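Local coordinates for aminotransferase, class III (Deinococcus radiodurans, PDB 3I4J), which probably acts as a pyridoxal-phosphate-dependent transaminase, transferring an amino group from a donor to a carbonyl acceptor, at residues C[87-101]-C[269-281]. The protein carries 1 engineered substitution. Residues are numbered along the deposited sequence; the frame is centred on the assembly and turned at random.
Sequences LPTFRFWAVSGGSEA and PLAGLLAAPQVYE. With SO4 (sulfate ion), chain G.
Arg91, Trp93 and Val95 each exchange a pair of backbone hydrogen bonds with Ala275, Leu273 and Ala271, in that order, so that six bonds join the strands 91-95 and 271-275. The axes run 165° apart, which makes the pairing antiparallel. Arg91 N to Ala275 O, at 2.8 Å, is nearly straight, whereas at the far end Val95 N meets Ala271 O from well above its carbonyl plane. Just beyond, Glu100 OE1 accepts from both Ser96 N (2.9 Å) and Gly97 N, tying the start of helix 98-115 to the strand end. There Ser99 N and OG both donate to O2 of a sulfate, which Thr295 of the second subunit also binds; probably from the crystallisation liquor, it sits consistently with the cofactor's phosphate site.

The pairing attaches strand 91-95 to the mixed sheet of the large domain of a fold-type I aminotransferase; strand 271-275 is the antiparallel member, bonded on its other side to strand 256-259. Arg91 bends at chi2, bringing CG over the Tyr280 ring face (CH-pi) and the guanidinium face onto CE2, 3.2 Å from CZ with planes 25° apart, while NH1 bonds to Val4 O of the second subunit. On the same sheet face, Leu273 CD1 packs on Trp93 CB at 3.6 Å. The opposite face carries Phe92, whose CB touches Leu274 CD2 (3.7 Å), and Gly272, where a CB would clash with Trp93 O and Phe92 CE1.

At the strand entrance Ala276 CA makes a CH-pi contact over the Phe90 ring, 3.5 Å from its centroid and 7° off its normal; Leu87 CB lies over the opposite face's rim. A serine in place of Phe90 would probably uncover Ala276 and open a gap between it and Leu87. Outermost, Pro277 CG rests against Thr89 O (3.1 Å) and OG1.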
# COMPACT_ATOMS: atom_id res chain seq x y z
N LEU C 87 14.28 20.40 2.90
CA LEU C 87 14.55 19.72 4.16
C LEU C 87 15.75 18.81 3.89
O LEU C 87 15.70 17.61 4.14
CB LEU C 87 13.34 18.87 4.58
CG LEU C 87 12.01 19.62 4.73
CD1 LEU C 87 10.89 18.62 5.05
CD2 LEU C 87 12.12 20.66 5.83
N PRO C 88 16.86 19.39 3.40
CA PRO C 88 18.08 18.65 3.07
C PRO C 88 18.68 17.67 4.08
O PRO C 88 19.34 16.72 3.70
CB PRO C 88 19.06 19.75 2.67
CG PRO C 88 18.62 20.91 3.51
CD PRO C 88 17.11 20.84 3.36
N THR C 89 18.44 17.90 5.37
CA THR C 89 18.99 17.02 6.40
C THR C 89 18.01 15.97 6.90
O THR C 89 18.38 15.11 7.70
CB THR C 89 19.45 17.82 7.64
OG1 THR C 89 18.30 18.42 8.26
CG2 THR C 89 20.42 18.92 7.24
N PHE C 90 16.76 16.03 6.44
CA PHE C 90 15.74 15.09 6.89
C PHE C 90 15.91 13.67 6.35
O PHE C 90 16.50 13.45 5.29
CB PHE C 90 14.35 15.63 6.55
CG PHE C 90 13.87 16.71 7.48
CD1 PHE C 90 14.72 17.74 7.87
CD2 PHE C 90 12.56 16.71 7.95
CE1 PHE C 90 14.27 18.76 8.71
CE2 PHE C 90 12.10 17.72 8.80
CZ PHE C 90 12.96 18.74 9.18
N ARG C 91 15.36 12.72 7.11
CA ARG C 91 15.43 11.29 6.79
C ARG C 91 14.12 10.81 6.17
O ARG C 91 13.05 11.02 6.73
CB ARG C 91 15.72 10.49 8.05
CG ARG C 91 17.10 10.77 8.64
CD ARG C 91 18.18 10.00 7.89
NE ARG C 91 19.50 10.22 8.48
CZ ARG C 91 20.52 9.37 8.36
NH1 ARG C 91 20.38 8.24 7.69
NH2 ARG C 91 21.68 9.66 8.93
N PHE C 92 14.24 10.12 5.04
CA PHE C 92 13.10 9.62 4.28
C PHE C 92 12.72 8.18 4.60
O PHE C 92 13.51 7.25 4.42
CB PHE C 92 13.40 9.76 2.78
CG PHE C 92 12.28 9.29 1.89
CD1 PHE C 92 10.99 9.82 2.01
CD2 PHE C 92 12.51 8.31 0.92
CE1 PHE C 92 9.96 9.40 1.18
CE2 PHE C 92 11.48 7.88 0.08
CZ PHE C 92 10.20 8.42 0.21
N TRP C 93 11.49 8.01 5.06
CA TRP C 93 10.93 6.70 5.39
C TRP C 93 9.94 6.42 4.26
O TRP C 93 8.86 7.01 4.21
CB TRP C 93 10.22 6.76 6.74
CG TRP C 93 9.41 5.53 7.06
CD1 TRP C 93 8.05 5.46 7.19
CD2 TRP C 93 9.91 4.22 7.32
NE1 TRP C 93 7.67 4.17 7.51
CE2 TRP C 93 8.80 3.39 7.59
CE3 TRP C 93 11.20 3.65 7.33
CZ2 TRP C 93 8.93 2.03 7.89
CZ3 TRP C 93 11.33 2.30 7.63
CH2 TRP C 93 10.20 1.50 7.91
N ALA C 94 10.32 5.52 3.36
CA ALA C 94 9.48 5.20 2.21
C ALA C 94 8.48 4.09 2.48
O ALA C 94 8.80 3.09 3.11
CB ALA C 94 10.37 4.80 1.02
N VAL C 95 7.25 4.29 1.99
CA VAL C 95 6.19 3.30 2.11
C VAL C 95 5.40 3.29 0.80
O VAL C 95 5.77 3.98 -0.16
CB VAL C 95 5.25 3.57 3.32
CG1 VAL C 95 6.01 3.34 4.62
CG2 VAL C 95 4.69 4.98 3.26
N SER C 96 4.32 2.51 0.75
CA SER C 96 3.54 2.40 -0.48
C SER C 96 2.31 3.29 -0.59
O SER C 96 1.87 3.58 -1.70
CB SER C 96 3.10 0.94 -0.68
OG SER C 96 4.22 0.07 -0.73
N GLY C 97 1.76 3.73 0.54
CA GLY C 97 0.58 4.58 0.48
C GLY C 97 0.51 5.66 1.54
O GLY C 97 1.22 5.62 2.54
N GLY C 98 -0.38 6.62 1.31
CA GLY C 98 -0.54 7.73 2.24
C GLY C 98 -0.94 7.32 3.65
O GLY C 98 -0.45 7.88 4.62
N SER C 99 -1.85 6.36 3.77
CA SER C 99 -2.28 5.92 5.08
C SER C 99 -1.12 5.31 5.87
O SER C 99 -0.97 5.59 7.06
CB SER C 99 -3.41 4.91 4.95
OG SER C 99 -4.52 5.53 4.32
N GLU C 100 -0.32 4.48 5.20
CA GLU C 100 0.84 3.86 5.85
C GLU C 100 1.79 4.96 6.32
O GLU C 100 2.37 4.87 7.40
CB GLU C 100 1.61 2.96 4.87
CG GLU C 100 0.85 1.75 4.35
CD GLU C 100 1.73 0.85 3.49
OE1 GLU C 100 2.50 1.38 2.66
OE2 GLU C 100 1.65 -0.39 3.63
N ALA C 101 1.94 5.99 5.49
CA ALA C 101 2.84 7.10 5.80
C ALA C 101 2.35 7.90 7.01
O ALA C 101 3.14 8.30 7.87
CB ALA C 101 2.97 8.02 4.59
N PRO C 269 3.00 3.02 -6.69
CA PRO C 269 2.45 3.25 -5.34
C PRO C 269 3.61 3.62 -4.43
O PRO C 269 4.34 2.75 -3.94
CB PRO C 269 1.84 1.89 -4.97
CG PRO C 269 1.63 1.22 -6.31
CD PRO C 269 2.86 1.61 -7.07
N LEU C 270 3.78 4.92 -4.21
CA LEU C 270 4.86 5.43 -3.38
C LEU C 270 4.36 6.57 -2.48
O LEU C 270 3.58 7.42 -2.91
CB LEU C 270 5.99 5.94 -4.28
CG LEU C 270 7.25 6.48 -3.58
CD1 LEU C 270 7.99 5.34 -2.93
CD2 LEU C 270 8.14 7.17 -4.60
N ALA C 271 4.83 6.56 -1.24
CA ALA C 271 4.49 7.56 -0.24
C ALA C 271 5.60 7.50 0.80
O ALA C 271 6.55 6.72 0.66
CB ALA C 271 3.15 7.22 0.42
N GLY C 272 5.50 8.31 1.84
CA GLY C 272 6.53 8.28 2.85
C GLY C 272 6.53 9.52 3.71
O GLY C 272 5.61 10.33 3.62
N LEU C 273 7.54 9.64 4.55
CA LEU C 273 7.65 10.81 5.41
C LEU C 273 9.11 11.24 5.50
O LEU C 273 10.02 10.45 5.23
CB LEU C 273 7.09 10.51 6.81
CG LEU C 273 7.68 9.39 7.66
CD1 LEU C 273 9.01 9.82 8.25
CD2 LEU C 273 6.70 9.04 8.78
N LEU C 274 9.31 12.50 5.84
CA LEU C 274 10.65 13.05 6.00
C LEU C 274 10.67 13.50 7.45
O LEU C 274 9.83 14.29 7.87
CB LEU C 274 10.87 14.25 5.07
CG LEU C 274 11.13 13.93 3.60
CD1 LEU C 274 11.04 15.21 2.77
CD2 LEU C 274 12.51 13.28 3.44
N ALA C 275 11.62 12.97 8.22
CA ALA C 275 11.75 13.30 9.63
C ALA C 275 13.01 14.09 9.93
O ALA C 275 14.07 13.85 9.35
CB ALA C 275 11.72 12.03 10.46
N ALA C 276 12.89 15.05 10.85
CA ALA C 276 14.03 15.87 11.24
C ALA C 276 15.10 14.96 11.83
O ALA C 276 14.78 13.97 12.49
CB ALA C 276 13.59 16.91 12.27
N PRO C 277 16.39 15.28 11.62
CA PRO C 277 17.51 14.48 12.14
C PRO C 277 17.35 14.13 13.61
O PRO C 277 17.61 13.00 14.02
CB PRO C 277 18.72 15.39 11.90
CG PRO C 277 18.35 16.13 10.68
CD PRO C 277 16.89 16.47 10.91
N GLN C 278 16.94 15.11 14.41
CA GLN C 278 16.74 14.93 15.85
C GLN C 278 15.77 13.78 16.14
O GLN C 278 16.00 12.96 17.03
CB GLN C 278 16.19 16.23 16.45
CG GLN C 278 15.55 16.10 17.82
CD GLN C 278 16.55 15.97 18.93
OE1 GLN C 278 17.31 15.00 19.01
NE2 GLN C 278 16.58 16.96 19.82
N VAL C 279 14.67 13.74 15.40
CA VAL C 279 13.67 12.70 15.59
C VAL C 279 14.22 11.34 15.16
O VAL C 279 14.07 10.35 15.87
CB VAL C 279 12.39 13.02 14.80
CG1 VAL C 279 11.38 11.89 14.95
CG2 VAL C 279 11.80 14.34 15.30
N TYR C 280 14.87 11.30 14.00
CA TYR C 280 15.45 10.06 13.49
C TYR C 280 16.49 9.50 14.46
O TYR C 280 16.45 8.32 14.82
CB TYR C 280 16.12 10.31 12.13
CG TYR C 280 16.90 9.13 11.59
CD1 TYR C 280 16.25 7.95 11.23
CD2 TYR C 280 18.29 9.20 11.43
CE1 TYR C 280 16.96 6.86 10.73
CE2 TYR C 280 19.01 8.11 10.93
CZ TYR C 280 18.34 6.95 10.58
OH TYR C 280 19.05 5.87 10.10
N GLU C 281 17.42 10.34 14.89
CA GLU C 281 18.48 9.92 15.81
C GLU C 281 17.94 9.41 17.14
O GLU C 281 18.51 8.50 17.75
CB GLU C 281 19.45 11.08 16.05
CG GLU C 281 20.21 11.53 14.82
CD GLU C 281 20.98 12.82 15.05
OE1 GLU C 281 21.63 12.93 16.12
OE2 GLU C 281 20.94 13.71 14.18
S SO4 G . -4.14 5.54 0.55
O1 SO4 G . -4.52 4.37 -0.25
O2 SO4 G . -3.23 5.12 1.62
O3 SO4 G . -3.49 6.55 -0.32
O4 SO4 G . -5.34 6.13 1.15
O HOH W 1 6.56 1.34 -2.65
O HOH W 2 0.99 6.19 -2.62